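Local structure of uncharacterized hypothetical protein (Bacteroides vulgatus, 4FMR) at residues B[56-59]-B[60-63]; B[111-114]-B[115-119]; B[135-139]-B[140-144]; B[204-208]-B[209-213]. The protein is of unknown function but probably binds DNA through an HU/IHF-like domain joined in the same chain to an Ig-like domain. All coordinates share one frame; numbering follows the deposited sequence.

Contact 1: residues B[56-59]-B[60-63]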
loop_
_atom_site.group_PDB
_atom_site.type_symbol
_atom_site.label_atom_id
_atom_site.label_comp_id
_atom_site.label_asym_id
_atom_site.label_seq_id
_atom_site.Cartn_x
_atom_site.Cartn_y
_atom_site.Cartn_z
ATOM N N LEU B 56 -4.012 -17.125 18.647
ATOM C CA LEU B 56 -2.673 -16.980 19.207
ATOM C C LEU B 56 -1.621 -16.864 18.067
ATOM O O LEU B 56 -0.773 -15.981 18.123
ATOM C CB LEU B 56 -2.352 -18.157 20.154
ATOM C CG LEU B 56 -0.862 -18.419 20.501
ATOM C CD1 LEU B 56 -0.305 -17.360 21.456
ATOM C CD2 LEU B 56 -0.684 -19.795 21.104
ATOM N N GLY B 57 -1.718 -17.713 17.045
ATOM C CA GLY B 57 -0.840 -17.681 15.872
ATOM C C GLY B 57 -0.847 -16.348 15.141
ATOM O O GLY B 57 0.214 -15.840 14.781
ATOM N N ILE B 58 -2.041 -15.751 14.951
ATOM C CA ILE B 58 -2.209 -14.458 14.283
ATOM C C ILE B 58 -1.529 -13.358 15.128
ATOM O O ILE B 58 -0.774 -12.578 14.544
ATOM C CB ILE B 58 -3.683 -14.093 13.949
ATOM C CG1 ILE B 58 -4.240 -15.043 12.864
ATOM C CG2 ILE B 58 -3.803 -12.596 13.500
ATOM C CD1 ILE B 58 -5.728 -14.775 12.423
ATOM N N GLU B 59 -1.734 -13.333 16.475
ATOM C CA GLU B 59 -1.076 -12.325 17.319
ATOM C C GLU B 59 0.447 -12.464 17.259
ATOM O O GLU B 59 1.142 -11.454 17.195
ATOM C CB GLU B 59 -1.547 -12.368 18.800
ATOM C CG GLU B 59 -2.978 -11.884 19.004
ATOM C CD GLU B 59 -3.328 -10.543 18.374
ATOM O OE1 GLU B 59 -2.771 -9.516 18.831
ATOM O OE2 GLU B 59 -4.163 -10.518 17.434
ATOM N N LEU B 60 0.938 -13.705 17.253
ATOM C CA LEU B 60 2.343 -14.075 17.198
ATOM C C LEU B 60 2.944 -13.647 15.856
ATOM O O LEU B 60 4.035 -13.069 15.830
ATOM C CB LEU B 60 2.443 -15.604 17.411
ATOM C CG LEU B 60 3.807 -16.242 17.694
ATOM C CD1 LEU B 60 4.546 -15.533 18.851
ATOM C CD2 LEU B 60 3.630 -17.721 18.060
HETATM N N MSE B 61 2.223 -13.921 14.755
HETATM C CA MSE B 61 2.674 -13.563 13.412
HETATM C C MSE B 61 2.762 -12.017 13.284
HETATM O O MSE B 61 3.735 -11.517 12.730
HETATM C CB MSE B 61 1.737 -14.196 12.365
HETATM C CG MSE B 61 2.079 -13.874 10.920
HETATM SE SE MSE B 61 1.221 -12.219 10.370
HETATM C CE MSE B 61 -0.670 -12.772 10.491
ATOM N N GLU B 62 1.769 -11.272 13.831
ATOM C CA GLU B 62 1.736 -9.796 13.791
ATOM C C GLU B 62 2.907 -9.180 14.566
ATOM O O GLU B 62 3.492 -8.195 14.087
ATOM C CB GLU B 62 0.407 -9.266 14.330
ATOM C CG GLU B 62 -0.729 -9.660 13.396
ATOM C CD GLU B 62 -2.044 -8.921 13.523
ATOM O OE1 GLU B 62 -2.235 -8.198 14.529
ATOM O OE2 GLU B 62 -2.870 -9.040 12.585
ATOM N N GLU B 63 3.239 -9.767 15.753
ATOM C CA GLU B 63 4.349 -9.339 16.604
ATOM C C GLU B 63 5.688 -9.484 15.865
ATOM O O GLU B 63 6.495 -8.579 15.882
ATOM C CB GLU B 63 4.375 -10.156 17.916
ATOM C CG GLU B 63 3.294 -9.775 18.918
ATOM C CD GLU B 63 3.059 -10.756 20.053
ATOM O OE1 GLU B 63 4.028 -11.429 20.475
ATOM O OE2 GLU B 63 1.910 -10.831 20.545
HETATM O O HOH W 1 -1.092 -7.434 16.884
#
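In both E59 and E62 the CG stands anti to the carbonyl carbon (chi1 -70° and -67°), and a bend at the next bond of E59 brings its carboxylate across to that of E62, three residues on. Both lie on helix 51-70 of the HU/IHF-like domain, whose i to i+4 bonds run here from L60 N to L56 O (3.0 Å), M61 N to G57 O, E62 N to I58 O and E63 N to E59 O. The two carboxylates are turned 58° against each other, with E59 OE2 4.2 Å from E62 OE1. K35, at the start of helix 35-45, forms salt bridges with both oxygens and probably offsets their like charge. A water ties the same pair together, donating to E62 OE1 at 2.7 Å and weakly to E59 OE1 at 3.3 Å. E62 OE2 reaches across the dimer interface to the backbone N of G78 of the second subunit, so an alanine here would probably leave that N-H without its acceptor and K35 with E59 alone of the two carboxylates. M61, a selenomethionine modelled in two conformers, lies against M61 of the second subunit, and I58 turns to helix 35-45. E62 CG lies 3.1 Å from I58 O, and the rest of its chain runs on extended, its carboxylate beside I58 CG2, which is 3.8 Å from E62 OE2.

Contact 2: residues B[111-114]-B[115-119]; sequences ALRE and AIKDT
The side chains of E114 and K117 run alongside each other on helix 110-117, and their charged ends join in a salt-bridge network with R113. The carboxylate is shared out by oxygen: E114 OE1 faces K117 NZ at 3.5 Å, a long bridge in which K117 CE comes closer still, whereas E114 OE2 holds R113 NH2 at 3.1 Å. A bend of the lysine chain at chi3 (-66°) carries its amine back along the helix to E114. R113 has a stronger partner in D208 of the second subunit, so E114 probably helps to position the guanidinium for that ion pair.

Among backbone bonds, A115 N to A111 O and I116 N to L112 O (2.9 Å) are regular. The N of K117 divides between R113 O at 3.3 Å and E114 O at 3.1 Å, both weak.

Other polar groups add to these. T119 OG1 donates to A115 O at 2.7 Å, from above the carbonyl plane, and is itself bonded to N4. A water donates to E114 O at 2.7 Å and, weakly, to D118 OD1.

Apolar L112 and A115 pack on L69 and M70 of the second subunit. The chemistry implies a stretch whose weak backbone bonding at K117 is joined by a hydroxyl and a water, and a carboxylate that serves two positive groups at once, one oxygen to each.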
loop_
_atom_site.group_PDB
_atom_site.type_symbol
_atom_site.label_atom_id
_atom_site.label_comp_id
_atom_site.label_asym_id
_atom_site.label_seq_id
_atom_site.Cartn_x
_atom_site.Cartn_y
_atom_site.Cartn_z
ATOM N N ALA B 111 -0.268 -14.293 -3.157
ATOM C CA ALA B 111 -1.598 -14.894 -2.917
ATOM C C ALA B 111 -2.707 -14.003 -3.466
ATOM O O ALA B 111 -3.660 -14.527 -4.036
ATOM C CB ALA B 111 -1.828 -15.156 -1.430
ATOM N N LEU B 112 -2.536 -12.663 -3.373
ATOM C CA LEU B 112 -3.503 -11.718 -3.898
ATOM C C LEU B 112 -3.407 -11.634 -5.402
ATOM O O LEU B 112 -4.450 -11.645 -6.060
ATOM C CB LEU B 112 -3.356 -10.332 -3.259
ATOM C CG LEU B 112 -3.722 -10.289 -1.757
ATOM C CD1 LEU B 112 -3.584 -8.876 -1.200
ATOM C CD2 LEU B 112 -5.112 -10.889 -1.500
ATOM N N ARG B 113 -2.183 -11.649 -5.961
ATOM C CA ARG B 113 -1.998 -11.601 -7.412
ATOM C C ARG B 113 -2.647 -12.845 -8.091
ATOM O O ARG B 113 -3.334 -12.695 -9.113
ATOM C CB ARG B 113 -0.515 -11.485 -7.777
ATOM C CG ARG B 113 -0.309 -11.296 -9.285
ATOM C CD ARG B 113 1.121 -11.420 -9.755
ATOM N NE ARG B 113 1.735 -12.712 -9.427
ATOM C CZ ARG B 113 1.687 -13.799 -10.192
ATOM N NH1 ARG B 113 0.993 -13.792 -11.325
ATOM N NH2 ARG B 113 2.303 -14.911 -9.814
ATOM N N GLU B 114 -2.461 -14.048 -7.501
ATOM C CA GLU B 114 -3.045 -15.291 -8.008
ATOM C C GLU B 114 -4.570 -15.234 -7.894
ATOM O O GLU B 114 -5.249 -15.580 -8.847
ATOM C CB GLU B 114 -2.489 -16.522 -7.260
ATOM C CG GLU B 114 -1.003 -16.781 -7.476
ATOM C CD GLU B 114 -0.573 -17.382 -8.803
ATOM O OE1 GLU B 114 -1.443 -17.884 -9.552
ATOM O OE2 GLU B 114 0.652 -17.411 -9.063
ATOM N N ALA B 115 -5.104 -14.732 -6.766
ATOM C CA ALA B 115 -6.558 -14.576 -6.546
ATOM C C ALA B 115 -7.185 -13.605 -7.585
ATOM O O ALA B 115 -8.275 -13.872 -8.077
ATOM C CB ALA B 115 -6.819 -14.072 -5.131
ATOM N N ILE B 116 -6.465 -12.504 -7.935
ATOM C CA ILE B 116 -6.883 -11.520 -8.957
ATOM C C ILE B 116 -7.077 -12.225 -10.315
ATOM O O ILE B 116 -7.997 -11.867 -11.057
ATOM C CB ILE B 116 -5.872 -10.341 -9.052
ATOM C CG1 ILE B 116 -6.084 -9.376 -7.870
ATOM C CG2 ILE B 116 -5.989 -9.595 -10.395
ATOM C CD1 ILE B 116 -4.955 -8.416 -7.584
ATOM N N LYS B 117 -6.239 -13.248 -10.622
ATOM C CA LYS B 117 -6.341 -14.037 -11.863
ATOM C C LYS B 117 -7.675 -14.794 -11.943
ATOM O O LYS B 117 -8.192 -14.969 -13.048
ATOM C CB LYS B 117 -5.180 -15.042 -11.997
ATOM C CG LYS B 117 -3.812 -14.410 -12.261
ATOM C CD LYS B 117 -2.846 -15.352 -13.021
ATOM C CE LYS B 117 -2.429 -16.589 -12.258
ATOM N NZ LYS B 117 -1.475 -17.438 -13.021
ATOM N N ASP B 118 -8.217 -15.259 -10.784
ATOM C CA ASP B 118 -9.512 -15.968 -10.712
ATOM C C ASP B 118 -10.676 -15.013 -10.432
ATOM O O ASP B 118 -11.701 -15.442 -9.910
ATOM C CB ASP B 118 -9.495 -17.049 -9.608
ATOM C CG ASP B 118 -8.590 -18.234 -9.824
ATOM O OD1 ASP B 118 -8.096 -18.409 -10.965
ATOM O OD2 ASP B 118 -8.384 -19.003 -8.855
ATOM N N THR B 119 -10.530 -13.737 -10.753
ATOM C CA THR B 119 -11.584 -12.777 -10.460
ATOM C C THR B 119 -12.006 -12.065 -11.730
ATOM O O THR B 119 -11.161 -11.575 -12.484
ATOM C CB THR B 119 -11.111 -11.791 -9.374
ATOM O OG1 THR B 119 -10.571 -12.556 -8.293
ATOM C CG2 THR B 119 -12.248 -10.850 -8.855
HETATM O O HOH W 2 -5.103 -18.040 -10.010
#

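Contact 3: residues B[135-139]-B[140-144]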
loop_
_atom_site.group_PDB
_atom_site.type_symbol
_atom_site.label_atom_id
_atom_site.label_comp_id
_atom_site.label_asym_id
_atom_site.label_seq_id
_atom_site.Cartn_x
_atom_site.Cartn_y
_atom_site.Cartn_z
ATOM N N SER B 135 -15.250 9.044 -5.268
ATOM C CA SER B 135 -13.887 8.791 -4.810
ATOM C C SER B 135 -13.540 9.667 -3.610
ATOM O O SER B 135 -14.338 10.507 -3.184
ATOM C CB SER B 135 -12.896 9.018 -5.947
ATOM O OG SER B 135 -13.298 10.101 -6.761
ATOM N N GLY B 136 -12.360 9.432 -3.063
ATOM C CA GLY B 136 -11.848 10.136 -1.904
ATOM C C GLY B 136 -10.350 10.319 -1.948
ATOM O O GLY B 136 -9.657 9.594 -2.663
ATOM N N GLN B 137 -9.827 11.283 -1.174
ATOM C CA GLN B 137 -8.386 11.489 -1.114
ATOM C C GLN B 137 -7.940 11.981 0.276
ATOM O O GLN B 137 -8.456 12.983 0.783
ATOM C CB GLN B 137 -7.886 12.462 -2.211
ATOM C CG GLN B 137 -6.356 12.401 -2.367
ATOM C CD GLN B 137 -5.784 13.453 -3.271
ATOM O OE1 GLN B 137 -6.083 14.656 -3.163
ATOM N NE2 GLN B 137 -4.883 13.021 -4.137
ATOM N N ASP B 138 -6.942 11.291 0.848
ATOM C CA ASP B 138 -6.346 11.642 2.125
ATOM C C ASP B 138 -5.248 12.652 1.880
ATOM O O ASP B 138 -4.412 12.417 1.008
ATOM C CB ASP B 138 -5.809 10.400 2.853
ATOM C CG ASP B 138 -5.440 10.712 4.290
ATOM O OD1 ASP B 138 -6.321 11.156 5.041
ATOM O OD2 ASP B 138 -4.255 10.590 4.638
ATOM N N ALA B 139 -5.248 13.780 2.626
ATOM C CA ALA B 139 -4.281 14.861 2.427
ATOM C C ALA B 139 -2.881 14.466 2.874
ATOM O O ALA B 139 -1.912 14.790 2.200
ATOM C CB ALA B 139 -4.728 16.115 3.166
ATOM N N THR B 140 -2.783 13.736 3.978
ATOM C CA THR B 140 -1.523 13.325 4.593
ATOM C C THR B 140 -0.799 12.289 3.758
ATOM O O THR B 140 0.390 12.475 3.529
ATOM C CB THR B 140 -1.791 12.808 6.001
ATOM O OG1 THR B 140 -2.398 13.872 6.710
ATOM C CG2 THR B 140 -0.531 12.387 6.734
ATOM N N THR B 141 -1.474 11.205 3.327
ATOM C CA THR B 141 -0.814 10.108 2.600
ATOM C C THR B 141 -1.004 10.216 1.084
ATOM O O THR B 141 -0.279 9.551 0.341
ATOM C CB THR B 141 -1.356 8.739 3.086
ATOM O OG1 THR B 141 -2.715 8.615 2.679
ATOM C CG2 THR B 141 -1.246 8.539 4.615
ATOM N N ARG B 142 -2.019 11.000 0.630
ATOM C CA ARG B 142 -2.442 11.161 -0.766
ATOM C C ARG B 142 -3.084 9.839 -1.292
ATOM O O ARG B 142 -3.370 9.733 -2.488
ATOM C CB ARG B 142 -1.296 11.663 -1.696
ATOM C CG ARG B 142 -0.742 13.039 -1.307
ATOM C CD ARG B 142 -1.782 14.150 -1.352
ATOM N NE ARG B 142 -1.398 15.291 -0.512
ATOM C CZ ARG B 142 -2.013 16.472 -0.506
ATOM N NH1 ARG B 142 -3.051 16.695 -1.305
ATOM N NH2 ARG B 142 -1.590 17.443 0.292
ATOM N N ALA B 143 -3.407 8.881 -0.387
ATOM C CA ALA B 143 -4.085 7.633 -0.772
ATOM C C ALA B 143 -5.498 7.932 -1.308
ATOM O O ALA B 143 -6.130 8.910 -0.883
ATOM C CB ALA B 143 -4.166 6.681 0.408
ATOM N N THR B 144 -5.929 7.135 -2.307
ATOM C CA THR B 144 -7.234 7.230 -2.971
ATOM C C THR B 144 -8.013 5.929 -2.800
ATOM O O THR B 144 -8.942 5.686 -3.544
ATOM C CB THR B 144 -7.067 7.566 -4.463
ATOM O OG1 THR B 144 -6.311 6.521 -5.078
ATOM C CG2 THR B 144 -6.415 8.945 -4.695
HETATM O O HOH W 3 -5.251 13.497 5.749
#
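D138 and T141 face each other across the tight turn that reverses the chain after strand 132-138 of the Ig-like domain. Backbone bonds close it: D138 N donates to A143 O at 3.1 Å, nearly straight at 169°, and R142 N returns a weak bond to D138 O. A CA-H...O contact from Q137 CA to A143 O (3.4 Å) flanks the first.

Side-chain bonds fill the interior. D138 CG is anti to the backbone N (chi1 -169°), which swings the carboxylate in under the turn, where T141 N reaches OD2 on its anti side at 3.1 Å, 29° out of plane. T149 of strand 147-149 also bonds OD2. T141 OG1 accepts from A143 N at 3.2 Å, an ST turn. A water donates to D138 OD1 (2.7 Å) and accepts from T140 N.

On the outer side R142, its chain bent at chi2, lays one guanidinium face over A139 O; NE is 2.8 Å from that oxygen, but the angle is too poor for a hydrogen bond.

The chemistry implies a buried carboxylate that accepts the N-H of T141 directly and that of T140 through a water; with several donors around it, it is probably kept in the charged form.

Contact 4: residues B[204-208]-B[209-213]; sequences ASLED and GEYML
A tyrosine corner joins Y211, near the start of strand 209-217, to E207 in the loop just before it. The hydroxyl of Y211 reaches back four residues and donates to E207 O at 2.7 Å; it arrives in the carbonyl plane, on a lone pair, at a C=O...O angle of 130°. The same oxygen lies at the ring edge, in the ring plane, with Y211 CE1 3.2 Å away. With CG anti to the carbonyl carbon (chi1 -68°), the ring leans back under the loop instead of following the strand.

L206 meets it obliquely, CD2 3.9 Å from Y211 CE2, and both side chains pack on L174 and I239 of the neighbouring strands. G209, with phi 139°, has a backbone conformation in which a CB would collide with D208 O. A phenylalanine in place of Y211 would probably leave E207 O without its hydroxyl donor and the loop less firmly tied to the strand.

Outside the turn, E207 pairs with K110 and D208 with R113 of the second subunit, while D208 OD2 also accepts from G241 N of its own chain. Leucine, glycine and tyrosine spaced as L206, G209 and Y211, with the hydroxyl bonded to the backbone four residues earlier, are typical of the tyrosine corner of Greek-key beta sandwiches, including Ig-like domains.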
loop_
_atom_site.group_PDB
_atom_site.type_symbol
_atom_site.label_atom_id
_atom_site.label_comp_id
_atom_site.label_asym_id
_atom_site.label_seq_id
_atom_site.Cartn_x
_atom_site.Cartn_y
_atom_site.Cartn_z
ATOM N N ALA B 204 -9.458 14.185 15.674
ATOM C CA ALA B 204 -8.217 13.532 16.088
ATOM C C ALA B 204 -8.439 12.325 16.996
ATOM O O ALA B 204 -7.620 11.409 16.991
ATOM C CB ALA B 204 -7.326 14.543 16.802
ATOM N N SER B 205 -9.540 12.314 17.737
ATOM C CA SER B 205 -9.897 11.300 18.737
ATOM C C SER B 205 -10.451 9.974 18.147
ATOM O O SER B 205 -10.706 9.050 18.923
ATOM C CB SER B 205 -10.935 11.875 19.706
ATOM O OG SER B 205 -12.043 12.389 18.984
ATOM N N LEU B 206 -10.631 9.869 16.810
ATOM C CA LEU B 206 -11.150 8.657 16.176
ATOM C C LEU B 206 -10.187 7.493 16.328
ATOM O O LEU B 206 -9.002 7.609 15.997
ATOM C CB LEU B 206 -11.438 8.877 14.681
ATOM C CG LEU B 206 -12.575 9.824 14.307
ATOM C CD1 LEU B 206 -12.409 10.304 12.890
ATOM C CD2 LEU B 206 -13.926 9.172 14.514
ATOM N N GLU B 207 -10.713 6.371 16.827
ATOM C CA GLU B 207 -9.991 5.120 17.007
ATOM C C GLU B 207 -9.779 4.476 15.644
ATOM O O GLU B 207 -10.661 4.597 14.785
ATOM C CB GLU B 207 -10.800 4.211 17.959
ATOM C CG GLU B 207 -10.318 2.771 18.156
ATOM C CD GLU B 207 -8.898 2.494 18.626
ATOM O OE1 GLU B 207 -8.186 3.436 19.046
ATOM O OE2 GLU B 207 -8.490 1.315 18.545
ATOM N N ASP B 208 -8.608 3.824 15.429
ATOM C CA ASP B 208 -8.286 3.115 14.186
ATOM C C ASP B 208 -9.382 2.122 13.813
ATOM O O ASP B 208 -9.964 1.455 14.683
ATOM C CB ASP B 208 -6.940 2.343 14.268
ATOM C CG ASP B 208 -5.745 3.154 14.704
ATOM O OD1 ASP B 208 -5.674 3.505 15.890
ATOM O OD2 ASP B 208 -4.822 3.327 13.891
ATOM N N GLY B 209 -9.636 2.009 12.523
ATOM C CA GLY B 209 -10.612 1.050 12.046
ATOM C C GLY B 209 -11.492 1.566 10.947
ATOM O O GLY B 209 -11.402 2.730 10.537
ATOM N N GLU B 210 -12.326 0.663 10.458
ATOM C CA GLU B 210 -13.295 0.936 9.433
ATOM C C GLU B 210 -14.508 1.683 10.040
ATOM O O GLU B 210 -14.889 1.471 11.200
ATOM C CB GLU B 210 -13.720 -0.368 8.747
ATOM C CG GLU B 210 -14.155 -0.139 7.295
ATOM C CD GLU B 210 -13.083 0.021 6.230
ATOM O OE1 GLU B 210 -11.903 -0.301 6.502
ATOM O OE2 GLU B 210 -13.436 0.429 5.099
ATOM N N TYR B 211 -15.045 2.621 9.255
ATOM C CA TYR B 211 -16.221 3.432 9.547
ATOM C C TYR B 211 -17.081 3.542 8.314
ATOM O O TYR B 211 -16.566 3.449 7.193
ATOM C CB TYR B 211 -15.851 4.865 10.023
ATOM C CG TYR B 211 -15.170 4.967 11.369
ATOM C CD1 TYR B 211 -13.829 4.604 11.528
ATOM C CD2 TYR B 211 -15.832 5.500 12.468
ATOM C CE1 TYR B 211 -13.202 4.673 12.769
ATOM C CE2 TYR B 211 -15.204 5.603 13.711
ATOM C CZ TYR B 211 -13.889 5.188 13.852
ATOM O OH TYR B 211 -13.267 5.291 15.060
HETATM N N MSE B 212 -18.385 3.775 8.513
HETATM C CA MSE B 212 -19.291 4.107 7.437
HETATM C C MSE B 212 -19.422 5.630 7.461
HETATM O O MSE B 212 -19.835 6.186 8.483
HETATM C CB MSE B 212 -20.643 3.379 7.547
HETATM C CG MSE B 212 -21.562 3.624 6.326
HETATM SE SE MSE B 212 -20.750 3.009 4.633
HETATM C CE MSE B 212 -20.382 1.144 5.022
ATOM N N LEU B 213 -18.928 6.301 6.404
ATOM C CA LEU B 213 -19.011 7.744 6.253
ATOM C C LEU B 213 -20.332 8.078 5.523
ATOM O O LEU B 213 -20.608 7.532 4.458
ATOM C CB LEU B 213 -17.779 8.335 5.514
ATOM C CG LEU B 213 -17.719 9.884 5.441
ATOM C CD1 LEU B 213 -16.279 10.391 5.450
ATOM C CD2 LEU B 213 -18.437 10.426 4.203
#

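Contacts 1 and 2 belong to the HU/IHF-like domain, contacts 3 and 4 to the Ig-like domain, where their centres are 15 Å apart and their nearest atoms about 8 Å. Within one chain contacts 2 and 4 do not touch (nearest atoms about 14 Å), yet the dimer brings them together: R113 of contact 2 pairs with D208 of contact 4 in the second subunit, joining the DNA-binding-type domain of one chain to the Ig-like domain of the other. Contact 1 also faces the second subunit, where E62 meets G78, the residue whose backbone bonds A111 of contact 2 in its own chain. Contacts 1, 2 and 4 thus all touch the second subunit.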